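PDB 2WL9: catechol 2,3-dioxygenase from Rhodococcus sp., which probably catalyses the extradiol, ring-opening cleavage of catechols with molecular oxygen at an active-site iron, in the breakdown of aromatic hydrocarbons. Local coordinates for residues Arg40-Met45 with Arg51-Ala56; Glu158-Phe163 with Leu199-Gly204; Ala172-Phe177 with Asp194-Leu199; Gly259-Pro264 with Glu290-Asp295; Gly267-Pro270 with Gln275-Tyr278. All blocks are in the same frame, centred on the assembly; numbering follows the deposited sequence.

Contact 1 (Arg40-Met45 with Arg51-Ala56); sequences RIYLRM and RIVLHA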
# COMPACT_ATOMS: atom_id res chain seq x y z
N ARG C 40 9.95 48.12 3.44
CA ARG C 40 9.27 46.87 3.09
C ARG C 40 9.23 45.86 4.23
O ARG C 40 10.08 45.87 5.12
CB ARG C 40 9.91 46.25 1.85
CG ARG C 40 11.30 45.66 2.08
CD ARG C 40 11.98 45.37 0.75
NE ARG C 40 12.46 46.61 0.14
CZ ARG C 40 13.00 46.69 -1.07
NH1 ARG C 40 13.14 45.59 -1.82
NH2 ARG C 40 13.41 47.86 -1.54
N ILE C 41 8.21 45.01 4.19
CA ILE C 41 8.15 43.82 5.04
C ILE C 41 7.72 42.65 4.16
O ILE C 41 7.48 42.82 2.96
CB ILE C 41 7.19 44.01 6.25
CG1 ILE C 41 5.77 44.33 5.78
CG2 ILE C 41 7.73 45.07 7.22
CD1 ILE C 41 4.71 44.17 6.86
N TYR C 42 7.64 41.45 4.75
CA TYR C 42 7.35 40.25 3.97
C TYR C 42 6.24 39.41 4.60
O TYR C 42 6.04 39.42 5.82
CB TYR C 42 8.60 39.36 3.81
CG TYR C 42 9.83 40.08 3.29
CD1 TYR C 42 10.19 40.00 1.95
CD2 TYR C 42 10.63 40.82 4.16
CE1 TYR C 42 11.32 40.67 1.48
CE2 TYR C 42 11.74 41.49 3.71
CZ TYR C 42 12.09 41.41 2.37
OH TYR C 42 13.21 42.07 1.95
N LEU C 43 5.53 38.67 3.76
CA LEU C 43 4.57 37.70 4.26
C LEU C 43 5.06 36.31 3.91
O LEU C 43 5.38 36.02 2.77
CB LEU C 43 3.18 37.96 3.67
CG LEU C 43 2.55 39.34 3.95
CD1 LEU C 43 1.31 39.56 3.07
CD2 LEU C 43 2.22 39.52 5.43
N ARG C 44 5.13 35.46 4.92
CA ARG C 44 5.68 34.11 4.78
C ARG C 44 4.55 33.10 4.90
O ARG C 44 3.65 33.26 5.73
CB ARG C 44 6.73 33.92 5.87
CG ARG C 44 7.36 32.55 5.94
CD ARG C 44 8.39 32.51 7.04
NE ARG C 44 9.29 31.37 6.88
CZ ARG C 44 9.83 30.67 7.88
NH1 ARG C 44 9.55 30.97 9.14
NH2 ARG C 44 10.62 29.66 7.60
N MET C 45 4.57 32.06 4.06
CA MET C 45 3.52 31.04 4.04
C MET C 45 4.04 29.64 4.34
O MET C 45 3.25 28.70 4.55
CB MET C 45 2.81 31.01 2.68
CG MET C 45 2.10 32.30 2.28
SD MET C 45 1.50 32.22 0.59
CE MET C 45 0.24 30.94 0.69
N ARG C 51 6.84 34.53 0.60
CA ARG C 51 6.15 34.37 -0.68
C ARG C 51 5.69 35.72 -1.25
O ARG C 51 5.45 35.84 -2.45
CB ARG C 51 4.93 33.43 -0.56
CG ARG C 51 5.17 32.01 0.00
CD ARG C 51 6.45 31.31 -0.47
NE ARG C 51 6.45 30.97 -1.88
CZ ARG C 51 6.55 29.74 -2.39
NH1 ARG C 51 6.67 28.67 -1.62
NH2 ARG C 51 6.55 29.58 -3.70
N ILE C 52 5.55 36.71 -0.38
CA ILE C 52 5.07 38.03 -0.78
C ILE C 52 5.92 39.13 -0.14
O ILE C 52 6.24 39.05 1.05
CB ILE C 52 3.56 38.24 -0.44
CG1 ILE C 52 2.69 37.11 -0.99
CG2 ILE C 52 3.04 39.59 -0.98
CD1 ILE C 52 1.23 37.10 -0.49
N VAL C 53 6.27 40.13 -0.94
CA VAL C 53 6.95 41.33 -0.46
C VAL C 53 5.96 42.48 -0.51
O VAL C 53 5.33 42.72 -1.55
CB VAL C 53 8.17 41.71 -1.33
CG1 VAL C 53 9.02 42.77 -0.64
CG2 VAL C 53 9.02 40.50 -1.63
N LEU C 54 5.81 43.18 0.60
CA LEU C 54 4.97 44.37 0.64
C LEU C 54 5.85 45.61 0.62
O LEU C 54 6.61 45.86 1.56
CB LEU C 54 4.08 44.36 1.89
CG LEU C 54 3.12 43.18 2.11
CD1 LEU C 54 2.44 43.33 3.46
CD2 LEU C 54 2.07 43.05 1.00
N HIS C 55 5.75 46.38 -0.46
CA HIS C 55 6.48 47.63 -0.59
C HIS C 55 5.59 48.78 -0.14
O HIS C 55 4.57 49.07 -0.79
CB HIS C 55 6.91 47.84 -2.03
CG HIS C 55 7.90 46.82 -2.53
ND1 HIS C 55 9.26 47.03 -2.49
CD2 HIS C 55 7.71 45.60 -3.09
CE1 HIS C 55 9.87 45.98 -3.00
NE2 HIS C 55 8.96 45.10 -3.38
N ALA C 56 5.95 49.41 0.96
CA ALA C 56 5.20 50.55 1.48
C ALA C 56 5.53 51.79 0.68
O ALA C 56 6.28 52.67 1.14
CB ALA C 56 5.49 50.75 2.96
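Ile41 and Leu54 face each other as a hydrogen-bonded antiparallel pair. Leu54 N gives a bond of 2.9 Å to Ile41 O, and Ile41 N returns a longer one to Leu54 O. Two residues on, Leu43 N donates to Ile52 O at 2.8 Å. Leu43 O then accepts twice, from Arg51 N at 3.0 Å and from Ile52 N at 3.2 Å. This is a classic beta bulge.

Ile41, Leu43, Ile52 and Leu54 share one face of the hairpin. Leu54 CD1 lies 4.0 Å from Leu43 CD1 and also meets the end of Ile41. Helix 17-24 packs on Ile41 and Leu43. Arg40, Tyr42, Val53 and His55 share the other face. There both methyls of Val53 lie alongside the CD1-CE1 side of the Tyr42 ring. A bend at chi3 (75°) lays the Arg40 guanidinium beside the His55 ring. His55 CE1 sits over one face of it, 3.5 Å from Arg40 NH1, with the two planes 63° apart. Glu99 forms a salt bridge with this guanidinium, and Tyr64 bonds His55 NE2.

Beyond the bulge, Met45 SD rests 3.7 Å from Arg51 CG. Asp46 and Glu6 form salt bridges with Arg51. The hairpin thus has one apolar face turned to a helix, while the buried Arg51 charge is probably balanced by two carboxylates, one at each terminal nitrogen.

Contact 2 (Glu158-Phe163 with Leu199-Gly204); sequences EEATRF and LAFGVG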
# COMPACT_ATOMS: atom_id res chain seq x y z
N GLU C 158 -4.30 36.72 -26.66
CA GLU C 158 -3.51 35.80 -27.48
C GLU C 158 -1.99 35.98 -27.31
O GLU C 158 -1.27 34.98 -27.18
CB GLU C 158 -3.90 35.87 -28.96
CG GLU C 158 -3.70 34.54 -29.67
CD GLU C 158 -4.36 34.46 -31.04
OE1 GLU C 158 -4.66 35.52 -31.63
OE2 GLU C 158 -4.56 33.33 -31.52
N GLU C 159 -1.52 37.23 -27.29
CA GLU C 159 -0.10 37.51 -27.07
C GLU C 159 0.35 37.02 -25.69
O GLU C 159 1.41 36.42 -25.56
CB GLU C 159 0.22 39.00 -27.23
CG GLU C 159 0.64 39.40 -28.63
CD GLU C 159 0.86 40.89 -28.80
OE1 GLU C 159 0.97 41.61 -27.78
OE2 GLU C 159 0.91 41.35 -29.96
N ALA C 160 -0.48 37.29 -24.68
CA ALA C 160 -0.26 36.79 -23.33
C ALA C 160 -0.16 35.26 -23.29
O ALA C 160 0.72 34.71 -22.63
CB ALA C 160 -1.38 37.27 -22.41
N THR C 161 -1.05 34.58 -24.01
CA THR C 161 -1.00 33.12 -24.04
C THR C 161 0.31 32.62 -24.66
O THR C 161 0.96 31.76 -24.09
CB THR C 161 -2.23 32.48 -24.74
OG1 THR C 161 -3.43 33.06 -24.21
CG2 THR C 161 -2.26 30.99 -24.49
N ARG C 162 0.69 33.20 -25.80
CA ARG C 162 1.95 32.84 -26.47
C ARG C 162 3.17 33.09 -25.59
O ARG C 162 4.08 32.26 -25.52
CB ARG C 162 2.11 33.60 -27.80
CG ARG C 162 1.06 33.28 -28.85
CD ARG C 162 1.38 33.98 -30.16
NE ARG C 162 0.23 34.02 -31.05
CZ ARG C 162 -0.52 35.10 -31.28
NH1 ARG C 162 -0.24 36.26 -30.69
NH2 ARG C 162 -1.55 35.03 -32.11
N PHE C 163 3.19 34.25 -24.92
CA PHE C 163 4.27 34.60 -24.00
C PHE C 163 4.41 33.55 -22.90
O PHE C 163 5.49 33.00 -22.69
CB PHE C 163 4.02 35.99 -23.40
CG PHE C 163 4.97 36.36 -22.29
CD1 PHE C 163 6.27 36.77 -22.57
CD2 PHE C 163 4.55 36.31 -20.96
CE1 PHE C 163 7.14 37.12 -21.54
CE2 PHE C 163 5.42 36.66 -19.92
CZ PHE C 163 6.72 37.07 -20.22
N LEU C 199 -2.13 30.82 -13.05
CA LEU C 199 -2.33 32.07 -13.79
C LEU C 199 -3.61 32.03 -14.61
O LEU C 199 -3.91 31.01 -15.23
CB LEU C 199 -1.14 32.30 -14.72
CG LEU C 199 -1.06 33.56 -15.58
CD1 LEU C 199 -1.05 34.79 -14.71
CD2 LEU C 199 0.19 33.49 -16.42
N ALA C 200 -4.35 33.14 -14.60
CA ALA C 200 -5.51 33.31 -15.47
C ALA C 200 -5.65 34.77 -15.94
O ALA C 200 -5.15 35.69 -15.29
CB ALA C 200 -6.79 32.83 -14.79
N PHE C 201 -6.31 34.95 -17.08
CA PHE C 201 -6.54 36.28 -17.66
C PHE C 201 -7.63 36.24 -18.74
O PHE C 201 -8.13 35.17 -19.09
CB PHE C 201 -5.23 36.89 -18.21
CG PHE C 201 -4.41 35.93 -19.03
CD1 PHE C 201 -3.34 35.24 -18.45
CD2 PHE C 201 -4.68 35.72 -20.37
CE1 PHE C 201 -2.57 34.36 -19.20
CE2 PHE C 201 -3.93 34.84 -21.13
CZ PHE C 201 -2.87 34.15 -20.54
N GLY C 202 -8.00 37.40 -19.27
CA GLY C 202 -9.07 37.49 -20.26
C GLY C 202 -10.45 37.50 -19.63
O GLY C 202 -11.42 37.00 -20.20
N VAL C 203 -10.52 38.08 -18.43
CA VAL C 203 -11.78 38.25 -17.70
C VAL C 203 -12.39 39.64 -17.98
O VAL C 203 -13.34 40.06 -17.32
CB VAL C 203 -11.59 38.07 -16.18
CG1 VAL C 203 -11.19 36.63 -15.85
CG2 VAL C 203 -10.57 39.07 -15.63
N GLY C 204 -11.82 40.33 -18.96
CA GLY C 204 -12.30 41.65 -19.35
C GLY C 204 -11.62 42.79 -18.60
O GLY C 204 -10.66 42.57 -17.86
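The Phe201 ring takes Ala160 over one face and Thr161 at its edge. Ala160 CB stands above the plane, shifted toward the rim, and lies 3.7 Å from Phe201 CE2. It is 4.1 Å from the centroid of the Phe201 ring and 26° off the normal, which makes a CH-pi contact. Thr161 OG1 lies close to the ring plane, 3.6 Å from Phe201 CE2 and slightly farther from Phe201 CZ. The outer CE2-CZ side of the ring therefore does most of the touching.

The torsions explain the approach. Phe201 CG lies between its own backbone N and carbonyl carbon (chi1 45°), and the ring reaches from the strand to the helix. Thr161 OG1 is anti to its carbonyl carbon (chi1 -49°). This turns the hydroxyl to Phe201 and also lets it hydrogen-bond to Val157 O, one turn back in the helix. Val157 and Tyr164 of the same helix also touch the phenyl ring, as do Val188 and Met190 of strand 184-191.

Helix 157-167 is thereby packed against strand 199-201 in the domain that carries the iron. All three touching residues are buried. With only a methyl at Ala160, the helix can probably lie close over the ring. The Thr161 hydroxyl has its polar partner within the helix, so it can sit beside a phenyl edge; the contact is mainly apolar.

Contact 3 (Ala172-Phe177 with Asp194-Leu199); sequences AVEYKF and DRHHSL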
# COMPACT_ATOMS: atom_id res chain seq x y z
N ALA C 172 -5.27 27.00 -21.75
CA ALA C 172 -6.14 27.53 -22.79
C ALA C 172 -7.40 28.06 -22.12
O ALA C 172 -7.47 28.17 -20.89
CB ALA C 172 -6.48 26.45 -23.80
N VAL C 173 -8.40 28.37 -22.94
CA VAL C 173 -9.71 28.80 -22.45
C VAL C 173 -10.35 27.70 -21.61
O VAL C 173 -10.36 26.54 -22.00
CB VAL C 173 -10.63 29.15 -23.63
CG1 VAL C 173 -12.05 29.41 -23.15
CG2 VAL C 173 -10.08 30.36 -24.39
N GLU C 174 -10.89 28.06 -20.44
CA GLU C 174 -11.57 27.07 -19.61
C GLU C 174 -13.04 27.36 -19.37
O GLU C 174 -13.77 26.50 -18.92
CB GLU C 174 -10.82 26.84 -18.30
CG GLU C 174 -9.55 26.04 -18.48
CD GLU C 174 -8.93 25.59 -17.17
OE1 GLU C 174 -9.30 26.14 -16.11
OE2 GLU C 174 -8.07 24.70 -17.20
N TYR C 175 -13.46 28.58 -19.69
CA TYR C 175 -14.86 28.95 -19.57
C TYR C 175 -15.33 29.67 -20.81
O TYR C 175 -14.53 30.29 -21.50
CB TYR C 175 -15.06 29.86 -18.36
CG TYR C 175 -15.23 29.15 -17.04
CD1 TYR C 175 -16.50 28.89 -16.54
CD2 TYR C 175 -14.13 28.76 -16.29
CE1 TYR C 175 -16.67 28.25 -15.32
CE2 TYR C 175 -14.28 28.13 -15.07
CZ TYR C 175 -15.56 27.87 -14.59
OH TYR C 175 -15.73 27.24 -13.38
N LYS C 176 -16.63 29.57 -21.08
CA LYS C 176 -17.30 30.44 -22.05
C LYS C 176 -18.51 31.09 -21.38
O LYS C 176 -19.42 30.40 -20.92
CB LYS C 176 -17.73 29.65 -23.29
CG LYS C 176 -16.58 29.16 -24.16
CD LYS C 176 -17.03 28.12 -25.18
CE LYS C 176 -17.83 28.71 -26.31
NZ LYS C 176 -18.31 27.67 -27.26
N PHE C 177 -18.50 32.42 -21.30
CA PHE C 177 -19.61 33.19 -20.72
C PHE C 177 -20.31 34.02 -21.78
O PHE C 177 -19.66 34.56 -22.68
CB PHE C 177 -19.11 34.13 -19.62
CG PHE C 177 -18.35 33.45 -18.52
CD1 PHE C 177 -19.00 32.62 -17.61
CD2 PHE C 177 -16.99 33.67 -18.37
CE1 PHE C 177 -18.29 32.00 -16.57
CE2 PHE C 177 -16.27 33.07 -17.34
CZ PHE C 177 -16.92 32.23 -16.44
N ASP C 194 1.32 20.81 -10.34
CA ASP C 194 0.10 20.15 -9.88
C ASP C 194 -1.02 21.11 -9.46
O ASP C 194 -2.16 20.68 -9.28
CB ASP C 194 0.40 19.19 -8.72
CG ASP C 194 0.88 17.82 -9.19
OD1 ASP C 194 1.36 17.05 -8.32
OD2 ASP C 194 0.79 17.50 -10.40
N ARG C 195 -0.72 22.40 -9.27
CA ARG C 195 -1.78 23.36 -8.98
C ARG C 195 -2.64 23.57 -10.22
O ARG C 195 -2.11 23.89 -11.29
CB ARG C 195 -1.23 24.70 -8.47
CG ARG C 195 -2.33 25.60 -7.94
CD ARG C 195 -1.79 26.94 -7.42
NE ARG C 195 -0.89 26.81 -6.27
CZ ARG C 195 -1.27 26.54 -5.02
NH1 ARG C 195 -2.55 26.35 -4.72
NH2 ARG C 195 -0.36 26.46 -4.06
N HIS C 196 -3.95 23.41 -10.06
CA HIS C 196 -4.87 23.45 -11.20
C HIS C 196 -4.51 24.55 -12.19
O HIS C 196 -4.41 24.30 -13.39
CB HIS C 196 -6.34 23.62 -10.80
CG HIS C 196 -7.24 23.80 -11.98
ND1 HIS C 196 -7.82 22.74 -12.63
CD2 HIS C 196 -7.59 24.91 -12.67
CE1 HIS C 196 -8.52 23.18 -13.66
NE2 HIS C 196 -8.39 24.50 -13.71
N HIS C 197 -4.37 25.76 -11.67
CA HIS C 197 -3.74 26.85 -12.41
C HIS C 197 -2.94 27.76 -11.49
O HIS C 197 -3.25 27.87 -10.29
CB HIS C 197 -4.76 27.64 -13.26
CG HIS C 197 -5.90 28.22 -12.48
ND1 HIS C 197 -6.00 29.56 -12.19
CD2 HIS C 197 -7.00 27.64 -11.95
CE1 HIS C 197 -7.11 29.79 -11.52
NE2 HIS C 197 -7.74 28.64 -11.36
N SER C 198 -1.89 28.37 -12.05
CA SER C 198 -1.08 29.40 -11.40
C SER C 198 -1.46 30.78 -11.91
O SER C 198 -1.14 31.79 -11.28
CB SER C 198 0.40 29.18 -11.70
OG SER C 198 0.81 27.89 -11.32
N LEU C 199 -2.13 30.82 -13.05
CA LEU C 199 -2.33 32.07 -13.79
C LEU C 199 -3.61 32.03 -14.61
O LEU C 199 -3.91 31.01 -15.23
CB LEU C 199 -1.14 32.30 -14.72
CG LEU C 199 -1.06 33.56 -15.58
CD1 LEU C 199 -1.05 34.79 -14.71
CD2 LEU C 199 0.19 33.49 -16.42
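A histidine-carboxylate hydrogen bond links the residue just after strand 170-173 to the loop before strand 199-201, in the iron-bearing domain. His196 NE2 donates to Glu174 OE1 at 3.0 Å. The bond is nearly straight, 165° at the hydrogen. The oxygen uses its syn lone pair and lies in the plane of the imidazole, while the carboxylate is turned 55° from the ring. The two side chains come from opposite directions. Glu174 is extended beyond CG, and His196 has CG anti to its backbone N (chi1 174°), which carries the ring across to the carboxylate. Glu174 OE1 also accepts a bond from Asn246 ND2, so two donors hold it. The side chain of His196 is about 8 Å from the bound iron and is not a ligand.

Beside the pair, Phe189 of strand 184-191 packs on Glu174, and the His197 ring meets that of the iron ligand His149. Glu174 also pairs through its backbone with Pro187 and Tyr278, while Val173 packs on Leu103 of the second subunit.

Contact 4 (Gly259-Pro264 with Glu290-Asp295); sequences GWLWEP and EGYGLD. With FE (Fe (III) ion), chain K.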
# COMPACT_ATOMS: atom_id res chain seq x y z
N GLY C 259 -7.74 47.11 -1.94
CA GLY C 259 -8.93 47.29 -2.75
C GLY C 259 -9.12 46.26 -3.85
O GLY C 259 -10.04 46.39 -4.65
N TRP C 260 -8.24 45.26 -3.90
CA TRP C 260 -8.46 44.10 -4.78
C TRP C 260 -8.76 42.86 -3.94
O TRP C 260 -8.99 42.97 -2.73
CB TRP C 260 -7.31 43.90 -5.79
CG TRP C 260 -5.91 43.84 -5.24
CD1 TRP C 260 -5.13 44.90 -4.85
CD2 TRP C 260 -5.10 42.67 -5.07
NE1 TRP C 260 -3.90 44.45 -4.42
CE2 TRP C 260 -3.85 43.09 -4.55
CE3 TRP C 260 -5.31 41.30 -5.30
CZ2 TRP C 260 -2.82 42.18 -4.25
CZ3 TRP C 260 -4.29 40.41 -5.00
CH2 TRP C 260 -3.06 40.85 -4.49
N LEU C 261 -8.79 41.69 -4.58
CA LEU C 261 -9.35 40.49 -3.94
C LEU C 261 -8.35 39.40 -3.58
O LEU C 261 -7.44 39.10 -4.34
CB LEU C 261 -10.44 39.87 -4.82
CG LEU C 261 -11.66 40.72 -5.16
CD1 LEU C 261 -12.52 39.95 -6.14
CD2 LEU C 261 -12.44 41.03 -3.91
N TRP C 262 -8.55 38.80 -2.41
CA TRP C 262 -7.92 37.53 -2.08
C TRP C 262 -8.98 36.44 -2.02
O TRP C 262 -10.11 36.68 -1.59
CB TRP C 262 -7.16 37.61 -0.75
CG TRP C 262 -5.78 38.17 -0.88
CD1 TRP C 262 -5.29 38.94 -1.90
CD2 TRP C 262 -4.70 38.02 0.06
NE1 TRP C 262 -3.98 39.26 -1.67
CE2 TRP C 262 -3.59 38.72 -0.47
CE3 TRP C 262 -4.57 37.37 1.29
CZ2 TRP C 262 -2.36 38.78 0.19
CZ3 TRP C 262 -3.34 37.43 1.96
CH2 TRP C 262 -2.25 38.13 1.40
N GLU C 263 -8.60 35.24 -2.45
CA GLU C 263 -9.51 34.12 -2.55
C GLU C 263 -8.97 32.95 -1.71
O GLU C 263 -8.28 32.08 -2.23
CB GLU C 263 -9.68 33.72 -4.02
CG GLU C 263 -10.71 32.63 -4.30
CD GLU C 263 -10.45 31.89 -5.61
OE1 GLU C 263 -9.59 32.32 -6.41
OE2 GLU C 263 -11.13 30.88 -5.87
N PRO C 264 -9.28 32.93 -0.40
CA PRO C 264 -8.90 31.81 0.45
C PRO C 264 -9.63 30.55 0.01
O PRO C 264 -10.83 30.61 -0.29
CB PRO C 264 -9.37 32.24 1.84
CG PRO C 264 -9.47 33.72 1.77
CD PRO C 264 -9.94 34.00 0.38
N GLU C 290 -20.57 44.13 -4.78
CA GLU C 290 -20.19 44.33 -6.18
C GLU C 290 -19.08 45.37 -6.36
O GLU C 290 -18.80 46.16 -5.46
CB GLU C 290 -21.42 44.66 -7.03
CG GLU C 290 -22.39 43.49 -7.15
CD GLU C 290 -23.45 43.69 -8.22
OE1 GLU C 290 -23.09 43.91 -9.40
OE2 GLU C 290 -24.65 43.61 -7.88
N GLY C 291 -18.45 45.35 -7.54
CA GLY C 291 -17.47 46.37 -7.92
C GLY C 291 -16.01 45.99 -7.81
O GLY C 291 -15.14 46.87 -7.80
N TYR C 292 -15.73 44.70 -7.71
CA TYR C 292 -14.35 44.21 -7.63
C TYR C 292 -13.91 43.46 -8.89
O TYR C 292 -12.90 42.75 -8.89
CB TYR C 292 -14.15 43.35 -6.38
CG TYR C 292 -14.19 44.11 -5.07
CD1 TYR C 292 -15.41 44.40 -4.45
CD2 TYR C 292 -13.02 44.54 -4.45
CE1 TYR C 292 -15.46 45.09 -3.24
CE2 TYR C 292 -13.06 45.24 -3.24
CZ TYR C 292 -14.28 45.51 -2.65
OH TYR C 292 -14.31 46.21 -1.46
N GLY C 293 -14.69 43.61 -9.96
CA GLY C 293 -14.34 43.06 -11.27
C GLY C 293 -14.79 41.62 -11.51
O GLY C 293 -14.45 41.02 -12.53
N LEU C 294 -15.57 41.07 -10.61
CA LEU C 294 -16.08 39.71 -10.69
C LEU C 294 -17.58 39.73 -10.47
O LEU C 294 -18.11 38.95 -9.75
CB LEU C 294 -15.42 38.80 -9.67
CG LEU C 294 -13.97 38.38 -9.87
CD1 LEU C 294 -13.42 37.67 -8.70
CD2 LEU C 294 -13.73 37.55 -11.07
N ASP C 295 -18.26 40.64 -11.13
CA ASP C 295 -19.68 40.79 -10.97
C ASP C 295 -20.47 39.91 -11.92
O ASP C 295 -21.66 39.97 -12.00
CB ASP C 295 -20.08 42.24 -11.04
CG ASP C 295 -19.67 42.96 -9.83
OD1 ASP C 295 -19.61 42.33 -8.82
OD2 ASP C 295 -19.39 44.12 -9.89
FE FE K . -9.40 31.99 -8.68
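Leu261 packs on Tyr292 and Leu294 by apolar contacts. Its CD2 lies 3.6 Å from Tyr292 CD2, and the two side chains are inclined to each other. Leu261 CD1 touches Tyr292 CB, and also Leu294 CD1 at 3.5 Å, where the two leucines slide past one another in opposite directions. A backbone carbonyl also lies obliquely against the ring, with Gly259 O 3.5 Å from Tyr292 CD2.

One polar bond is internal to the loop: Gly291 N donates to Asp295 OD2 at 2.8 Å, and OD2 accepts through its syn lone pair. The Tyr292 hydroxyl bonds Asp236 outside it.

Glu263 is the strand's contribution to the metal site. Its OE1 binds the iron(III) ion at 2.3 Å; His149 and His212 also bind it, and Tyr253 belongs to the same site. With CG anti to the backbone N (chi1 -174°) and an extended chain, Glu263 reaches the metal.

Strand 261-266 runs between strands 210-217 and 250-255. The 290-295 loop covers Leu261, and its Leu294 also packs on Tyr253 and Asn211 of those flanking strands.

Contact 5 (Gly267-Pro270 with Gln275-Tyr278); sequences GSRP and QEHY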
# COMPACT_ATOMS: atom_id res chain seq x y z
N GLY C 267 -8.90 22.35 -0.95
CA GLY C 267 -9.26 21.18 -1.76
C GLY C 267 -9.17 21.36 -3.26
O GLY C 267 -9.96 20.76 -4.00
N SER C 268 -8.21 22.17 -3.72
CA SER C 268 -8.01 22.36 -5.15
C SER C 268 -7.50 21.07 -5.79
O SER C 268 -6.59 20.42 -5.29
CB SER C 268 -7.04 23.51 -5.43
OG SER C 268 -7.17 23.96 -6.77
N ARG C 269 -8.13 20.69 -6.91
CA ARG C 269 -7.72 19.48 -7.63
C ARG C 269 -6.59 19.81 -8.61
O ARG C 269 -6.41 20.97 -8.99
CB ARG C 269 -8.90 18.85 -8.38
CG ARG C 269 -9.29 19.56 -9.67
CD ARG C 269 -10.34 18.76 -10.44
NE ARG C 269 -10.72 19.43 -11.68
CZ ARG C 269 -11.16 18.81 -12.77
NH1 ARG C 269 -11.27 17.49 -12.79
NH2 ARG C 269 -11.47 19.52 -13.85
N PRO C 270 -5.82 18.78 -9.03
CA PRO C 270 -4.79 19.04 -10.03
C PRO C 270 -5.39 19.39 -11.40
O PRO C 270 -6.53 19.01 -11.69
CB PRO C 270 -4.04 17.70 -10.12
CG PRO C 270 -4.34 17.01 -8.84
CD PRO C 270 -5.75 17.40 -8.51
N GLN C 275 -7.09 19.34 -21.93
CA GLN C 275 -7.87 20.57 -21.85
C GLN C 275 -9.37 20.31 -21.80
O GLN C 275 -9.89 19.50 -22.56
CB GLN C 275 -7.52 21.47 -23.04
CG GLN C 275 -8.00 22.90 -22.94
CD GLN C 275 -7.45 23.63 -21.74
OE1 GLN C 275 -6.27 23.50 -21.38
NE2 GLN C 275 -8.31 24.41 -21.10
N GLU C 276 -10.05 21.01 -20.88
CA GLU C 276 -11.50 20.93 -20.70
C GLU C 276 -12.06 22.35 -20.65
O GLU C 276 -11.33 23.29 -20.32
CB GLU C 276 -11.84 20.24 -19.37
CG GLU C 276 -11.65 18.73 -19.32
CD GLU C 276 -11.91 18.13 -17.93
OE1 GLU C 276 -12.44 18.83 -17.04
OE2 GLU C 276 -11.59 16.94 -17.72
N HIS C 277 -13.34 22.52 -20.95
CA HIS C 277 -13.99 23.81 -20.69
C HIS C 277 -15.39 23.67 -20.09
O HIS C 277 -15.99 22.59 -20.13
CB HIS C 277 -13.97 24.73 -21.93
CG HIS C 277 -15.07 24.48 -22.91
ND1 HIS C 277 -14.96 23.56 -23.93
CD2 HIS C 277 -16.29 25.05 -23.05
CE1 HIS C 277 -16.08 23.56 -24.65
NE2 HIS C 277 -16.90 24.45 -24.13
N TYR C 278 -15.88 24.76 -19.50
CA TYR C 278 -17.11 24.73 -18.71
C TYR C 278 -17.97 25.93 -19.06
O TYR C 278 -17.49 26.91 -19.64
CB TYR C 278 -16.77 24.73 -17.22
CG TYR C 278 -15.62 23.79 -16.89
CD1 TYR C 278 -14.31 24.27 -16.79
CD2 TYR C 278 -15.83 22.42 -16.72
CE1 TYR C 278 -13.25 23.41 -16.53
CE2 TYR C 278 -14.77 21.56 -16.43
CZ TYR C 278 -13.48 22.07 -16.34
OH TYR C 278 -12.43 21.22 -16.07
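Arg269 reaches Glu276 and Tyr278 with a chain extended from CG to NE, after a first torsion (chi1 78°) that sets CG between the backbone N and the carbonyl carbon. Glu276 is also extended beyond CG, with chi2 at 176°, and brings its carboxylate to meet the arginine.

Arg269 NH2 forms a salt bridge with Glu276 OE1 at 3.4 Å, and the hydrogen bond within it is weak. The oxygen lies at the edge of the guanidinium, near its plane, and the carboxylate is turned 43° from that plane. Tyr278 OH is close to the same edge, 3.0 Å from Arg269 NH2, but the angle is too poor for a hydrogen bond. The tyrosine hydroxyl instead donates to Glu276 OE1 at 2.6 Å. It meets that oxygen on the anti side, somewhat out of the carboxylate plane. Glu276 OE1 therefore gathers both the tyrosine and the arginine.

Both charged groups have further partners. Arg269 NE bonds to Asn246 O, and Glu276 OE2 forms a salt bridge with Arg47 of the second subunit. The two arginines probably help to keep the carboxylate ionised.

Both segments lie in the long connection between strands 261-266 and 283-284. Tyr278 pairs by backbone with Glu174 and Lys176, just after strand 170-173, and its side chain packs on Val124 of the second subunit.

Overall arrangement
Along the chain, contact 1 comes first, in the hairpin of the first sheet. Contacts 2, 3 and 4 reach the second, iron-bearing sheet. Contact 3 lies within the span of contact 2 and shares Leu199 with it; their centres are 10 Å apart. Contact 5 falls within the span of contact 4, yet packs by contact 3, with centres 7 Å apart, and the two touch directly. Both of these touch the second subunit. Contacts 1 and 4 meet where Ile52 and Leu43 pack on Trp262, although their centres are 21 Å apart. The two sheets are thus joined near the strand that supplies Glu263 to the iron.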